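Protein induced by osmotic stress (Scheffersomyces stipitis, PDB 5YWN) probably reduces carbonyl compounds, haloketones among them, to alcohols with NADPH as hydride donor, as a member of the dihydroflavonol-4-reductase subfamily. Local coordinates at residues N191-F196 against T232-D237. The protein carries 1 engineered substitution. Sequence-based numbering, arbitrary orientation.
Sequences NPVYIF and TGTFID. With NAP (NADP nicotinamide-adenine-dinucleotide phosphate), chain B.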
ATOM      1  N   ASN A 191       1.167   3.844   6.882  1.00 20.10           N
ATOM      2  CA  ASN A 191      -0.281   3.834   6.949  1.00 19.14           C
ATOM      3  C   ASN A 191      -0.907   4.736   5.854  1.00 21.70           C
ATOM      4  O   ASN A 191      -1.189   5.878   6.039  1.00 17.98           O
ATOM      5  CB  ASN A 191      -0.780   4.221   8.348  1.00 14.09           C
ATOM      6  CG  ASN A 191      -0.276   3.312   9.429  1.00 20.13           C
ATOM      7  OD1 ASN A 191       0.864   3.200   9.641  1.00 20.67           O
ATOM      8  ND2 ASN A 191      -1.167   2.665  10.085  1.00 20.71           N
ATOM      9  N   PRO A 192      -1.034   4.190   4.668  1.00 21.72           N
ATOM     10  CA  PRO A 192      -1.580   4.945   3.545  1.00 21.89           C
ATOM     11  C   PRO A 192      -3.098   5.003   3.448  1.00 19.71           C
ATOM     12  O   PRO A 192      -3.781   4.144   3.867  1.00 17.99           O
ATOM     13  CB  PRO A 192      -1.018   4.237   2.325  1.00 17.23           C
ATOM     14  CG  PRO A 192      -0.276   3.128   2.821  1.00 21.90           C
ATOM     15  CD  PRO A 192      -0.584   2.892   4.229  1.00 20.83           C
ATOM     16  N   VAL A 193      -3.545   6.051   2.786  1.00 23.08           N
ATOM     17  CA  VAL A 193      -4.880   6.209   2.261  1.00 24.16           C
ATOM     18  C   VAL A 193      -4.992   5.575   0.862  1.00 21.43           C
ATOM     19  O   VAL A 193      -4.177   4.787   0.510  1.00 21.08           O
ATOM     20  CB  VAL A 193      -5.334   7.684   2.270  1.00 24.01           C
ATOM     21  CG1 VAL A 193      -5.269   8.232   3.661  1.00 21.77           C
ATOM     22  CG2 VAL A 193      -4.509   8.504   1.314  1.00 19.85           C
ATOM     23  N   TYR A 194      -5.998   5.931   0.091  1.00 19.36           N
ATOM     24  CA  TYR A 194      -6.118   5.391  -1.251  1.00 19.84           C
ATOM     25  C   TYR A 194      -4.865   5.713  -2.083  1.00 20.52           C
ATOM     26  O   TYR A 194      -4.422   6.815  -2.137  1.00 19.75           O
ATOM     27  CB  TYR A 194      -7.326   5.941  -1.987  1.00 24.36           C
ATOM     28  CG  TYR A 194      -8.651   5.452  -1.567  1.00 28.29           C
ATOM     29  CD1 TYR A 194      -9.035   4.185  -1.820  1.00 29.21           C
ATOM     30  CD2 TYR A 194      -9.520   6.263  -0.929  1.00 31.79           C
ATOM     31  CE1 TYR A 194     -10.240   3.715  -1.457  1.00 29.11           C
ATOM     32  CE2 TYR A 194     -10.755   5.810  -0.536  1.00 34.09           C
ATOM     33  CZ  TYR A 194     -11.100   4.517  -0.805  1.00 37.19           C
ATOM     34  OH  TYR A 194     -12.310   4.050  -0.464  1.00 39.24           O
ATOM     35  N   ILE A 195      -4.336   4.705  -2.714  1.00 19.69           N
ATOM     36  CA  ILE A 195      -3.131   4.849  -3.475  1.00 20.75           C
ATOM     37  C   ILE A 195      -3.378   4.925  -4.995  1.00 22.41           C
ATOM     38  O   ILE A 195      -3.834   4.005  -5.592  1.00 22.42           O
ATOM     39  CB  ILE A 195      -2.128   3.728  -3.168  1.00 20.37           C
ATOM     40  CG1 ILE A 195      -1.841   3.610  -1.672  1.00 18.17           C
ATOM     41  CG2 ILE A 195      -0.871   3.915  -3.971  1.00 19.48           C
ATOM     42  CD1 ILE A 195      -0.912   2.498  -1.344  1.00 19.59           C
ATOM     43  N   PHE A 196      -3.015   6.053  -5.565  1.00 20.76           N
ATOM     44  CA  PHE A 196      -3.109   6.308  -6.982  1.00 22.32           C
ATOM     45  C   PHE A 196      -1.707   6.495  -7.603  1.00 23.21           C
ATOM     46  O   PHE A 196      -0.776   6.760  -6.943  1.00 20.55           O
ATOM     47  CB  PHE A 196      -3.953   7.544  -7.330  1.00 16.77           C
ATOM     48  CG  PHE A 196      -5.348   7.544  -6.801  1.00 20.67           C
ATOM     49  CD1 PHE A 196      -6.025   6.395  -6.520  1.00 23.29           C
ATOM     50  CD2 PHE A 196      -5.989   8.729  -6.604  1.00 20.43           C
ATOM     51  CE1 PHE A 196      -7.294   6.444  -6.039  1.00 23.19           C
ATOM     52  CE2 PHE A 196      -7.261   8.775  -6.140  1.00 19.30           C
ATOM     53  CZ  PHE A 196      -7.910   7.646  -5.842  1.00 21.49           C
ATOM     54  N   THR A 232     -14.822   9.048  -3.583  1.00 31.15           N
ATOM     55  CA  THR A 232     -14.323  10.140  -2.808  1.00 30.24           C
ATOM     56  C   THR A 232     -13.419   9.708  -1.672  1.00 29.27           C
ATOM     57  O   THR A 232     -13.411   8.592  -1.322  1.00 34.50           O
ATOM     58  CB  THR A 232     -15.475  11.049  -2.341  1.00 32.30           C
ATOM     59  OG1 THR A 232     -14.978  12.235  -1.751  1.00 36.12           O
ATOM     60  CG2 THR A 232     -16.361  10.360  -1.382  1.00 31.15           C
ATOM     61  N   GLY A 233     -12.666  10.625  -1.116  1.00 28.82           N
ATOM     62  CA  GLY A 233     -11.749  10.355  -0.041  1.00 25.80           C
ATOM     63  C   GLY A 233     -10.469  11.163  -0.080  1.00 26.84           C
ATOM     64  O   GLY A 233     -10.421  12.196  -0.642  1.00 22.94           O
ATOM     65  N   THR A 234      -9.436  10.622   0.527  1.00 20.54           N
ATOM     66  CA  THR A 234      -8.117  11.166   0.459  1.00 22.21           C
ATOM     67  C   THR A 234      -7.203  10.230  -0.335  1.00 20.38           C
ATOM     68  O   THR A 234      -7.368   9.058  -0.321  1.00 21.92           O
ATOM     69  CB  THR A 234      -7.582  11.511   1.873  1.00 26.60           C
ATOM     70  OG1 THR A 234      -6.558  12.455   1.783  1.00 30.82           O
ATOM     71  CG2 THR A 234      -7.024  10.411   2.503  1.00 24.33           C
ATOM     72  N   PHE A 235      -6.236  10.800  -1.008  1.00 22.27           N
ATOM     73  CA  PHE A 235      -5.301  10.065  -1.837  1.00 20.84           C
ATOM     74  C   PHE A 235      -3.859  10.224  -1.386  1.00 17.43           C
ATOM     75  O   PHE A 235      -3.522  11.176  -0.800  1.00 20.48           O
ATOM     76  CB  PHE A 235      -5.487  10.382  -3.353  1.00 20.38           C
ATOM     77  CG  PHE A 235      -4.391  11.210  -3.969  1.00 20.19           C
ATOM     78  CD1 PHE A 235      -4.269  12.515  -3.651  1.00 20.10           C
ATOM     79  CD2 PHE A 235      -3.422  10.630  -4.681  1.00 17.59           C
ATOM     80  CE1 PHE A 235      -3.252  13.263  -4.137  1.00 19.14           C
ATOM     81  CE2 PHE A 235      -2.409  11.356  -5.180  1.00 19.94           C
ATOM     82  CZ  PHE A 235      -2.325  12.683  -4.907  1.00 20.50           C
ATOM     83  N   ILE A 236      -3.054   9.294  -1.821  1.00 20.34           N
ATOM     84  CA  ILE A 236      -1.628   9.405  -1.821  1.00 19.33           C
ATOM     85  C   ILE A 236      -1.029   8.725  -3.039  1.00 19.35           C
ATOM     86  O   ILE A 236      -1.451   7.692  -3.406  1.00 21.17           O
ATOM     87  CB  ILE A 236      -1.022   8.907  -0.488  1.00 19.42           C
ATOM     88  CG1 ILE A 236       0.472   9.142  -0.425  1.00 22.06           C
ATOM     89  CG2 ILE A 236      -1.356   7.472  -0.207  1.00 19.18           C
ATOM     90  CD1 ILE A 236       0.910  10.546  -0.212  1.00 21.35           C
ATOM     91  N   ASP A 237      -0.053   9.359  -3.637  1.00 17.99           N
ATOM     92  CA  ASP A 237       0.658   8.814  -4.784  1.00 23.54           C
ATOM     93  C   ASP A 237       1.544   7.614  -4.434  1.00 22.26           C
ATOM     94  O   ASP A 237       2.212   7.587  -3.473  1.00 19.87           O
ATOM     95  CB  ASP A 237       1.438   9.860  -5.559  1.00 20.16           C
ATOM     96  CG  ASP A 237       2.016   9.327  -6.827  1.00 24.91           C
ATOM     97  OD1 ASP A 237       2.958   8.576  -6.782  1.00 25.95           O
ATOM     98  OD2 ASP A 237       1.516   9.642  -7.853  1.00 23.55           O
TER
HETATM   99  PA  NAP B 401      -2.623  -5.560  -4.355  1.00 25.43           P
HETATM  100  O1A NAP B 401      -2.134  -4.785  -5.555  1.00 24.87           O
HETATM  101  O2A NAP B 401      -3.714  -6.591  -4.516  1.00 27.30           O
HETATM  102  O5B NAP B 401      -1.354  -6.273  -3.665  1.00 25.65           O
HETATM  103  C5B NAP B 401      -1.534  -7.399  -2.810  1.00 29.11           C
HETATM  104  C4B NAP B 401      -0.412  -8.405  -3.040  1.00 27.40           C
HETATM  105  O4B NAP B 401      -0.260  -9.242  -1.889  1.00 28.83           O
HETATM  106  C3B NAP B 401      -0.702  -9.302  -4.234  1.00 29.98           C
HETATM  107  O3B NAP B 401       0.300  -9.143  -5.243  1.00 31.97           O
HETATM  108  C2B NAP B 401      -0.711 -10.723  -3.706  1.00 27.18           C
HETATM  109  O2B NAP B 401       0.280 -11.511  -4.359  1.00 28.78           O
HETATM  110  C1B NAP B 401      -0.426 -10.625  -2.215  1.00 28.47           C
HETATM  111  N9A NAP B 401      -1.557 -11.198  -1.441  1.00 30.58           N
HETATM  112  C8A NAP B 401      -2.810 -10.705  -1.402  1.00 30.14           C
HETATM  113  N7A NAP B 401      -3.599 -11.467  -0.600  1.00 29.22           N
HETATM  114  C5A NAP B 401      -2.844 -12.469  -0.112  1.00 29.03           C
HETATM  115  C6A NAP B 401      -3.052 -13.624   0.791  1.00 29.78           C
HETATM  116  N6A NAP B 401      -4.262 -13.868   1.350  1.00 32.69           N
HETATM  117  N1A NAP B 401      -1.994 -14.427   1.037  1.00 30.57           N
HETATM  118  C2A NAP B 401      -0.782 -14.204   0.492  1.00 28.67           C
HETATM  119  N3A NAP B 401      -0.530 -13.174  -0.335  1.00 31.59           N
HETATM  120  C4A NAP B 401      -1.498 -12.288  -0.671  1.00 29.16           C
HETATM  121  O3  NAP B 401      -3.088  -4.505  -3.230  1.00 26.76           O
HETATM  122  PN  NAP B 401      -2.358  -3.077  -3.098  1.00 24.11           P
HETATM  123  O1N NAP B 401      -3.379  -1.998  -3.364  1.00 25.88           O
HETATM  124  O2N NAP B 401      -1.081  -3.122  -3.903  1.00 20.65           O
HETATM  125  O5D NAP B 401      -1.966  -3.025  -1.537  1.00 26.85           O
HETATM  126  C5D NAP B 401      -0.622  -3.257  -1.120  1.00 28.39           C
HETATM  127  C4D NAP B 401      -0.534  -3.204   0.401  1.00 20.40           C
HETATM  128  O4D NAP B 401      -0.622  -1.848   0.853  1.00 23.84           O
HETATM  129  C3D NAP B 401      -1.660  -3.987   1.058  1.00 26.34           C
HETATM  130  O3D NAP B 401      -1.139  -5.085   1.814  1.00 24.14           O
HETATM  131  C2D NAP B 401      -2.387  -3.011   1.961  1.00 23.48           C
HETATM  132  O2D NAP B 401      -2.371  -3.466   3.318  1.00 26.51           O
HETATM  133  C1D NAP B 401      -1.656  -1.684   1.829  1.00 21.38           C
HETATM  134  N1N NAP B 401      -2.590  -0.632   1.416  1.00 21.83           N
HETATM  135  C2N NAP B 401      -2.766  -0.376   0.113  1.00 25.77           C
HETATM  136  C3N NAP B 401      -3.648   0.617  -0.300  1.00 24.14           C
HETATM  137  C7N NAP B 401      -3.839   0.899  -1.761  1.00 23.03           C
HETATM  138  O7N NAP B 401      -4.783   1.584  -2.119  1.00 23.40           O
HETATM  139  N7N NAP B 401      -2.969   0.390  -2.633  1.00 27.07           N
HETATM  140  C4N NAP B 401      -4.349   1.344   0.650  1.00 21.46           C
HETATM  141  C5N NAP B 401      -4.150   1.059   1.993  1.00 21.80           C
HETATM  142  C6N NAP B 401      -3.256   0.057   2.352  1.00 21.03           C
HETATM  143  P2B NAP B 401      -0.077 -12.328  -5.699  1.00 30.98           P
HETATM  144  O1X NAP B 401       0.896 -13.483  -5.691  1.00 32.07           O
HETATM  145  O2X NAP B 401      -1.520 -12.727  -5.508  1.00 27.07           O
HETATM  146  O3X NAP B 401       0.152 -11.328  -6.807  1.00 27.27           O
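Tyr194 pairs with Phe235, Ile195 with Ile236 and Phe196 with Asp237 in a two-stranded parallel sheet, apart from the seven-stranded one, that joins the strands of a beta-alpha-beta unit with helix 211-217. Backbone bonds run from Ile236 N to Tyr194 O (2.8 Å) and from Phe196 N to Ile236 O (3.1 Å). A weak, bent bond from Tyr194 N to Thr234 O extends the pairing, and that same carbonyl oxygen lies at the edge of the Tyr194 ring.

On the face of Ile195 and Ile236, Ile236 CG2 packs loosely on Ile195 CG1 and is met from the preceding link by Val193 CG2 (3.6 Å) and, loosely, Pro192 CB. On the other, the rings of Phe196 and Phe235 are near parallel (19°) but slid apart with little overlap; the CD2-CE2 side of Phe196 rests on Phe235 CB, and its CD2 also reaches Phe235 CD2 at 3.7 Å.

Ile195 N donates to the NADP carboxamide O7N (3.2 Å). With CG1 anti to the carbonyl carbon and the chain extended (chi2 178°), the CG1-CD1 arm lies along the amide, CG1 3.4 Å from C7N. Cut back to an alanine, Ile195 would keep its backbone bond but lose this arm, and the carboxamide would probably be less firmly packed and freer to turn. Strand pairing thus holds a backbone donor that helps fix the carboxamide's rotation, consistent with orienting C4N, the carbon that carries the hydride in NADPH.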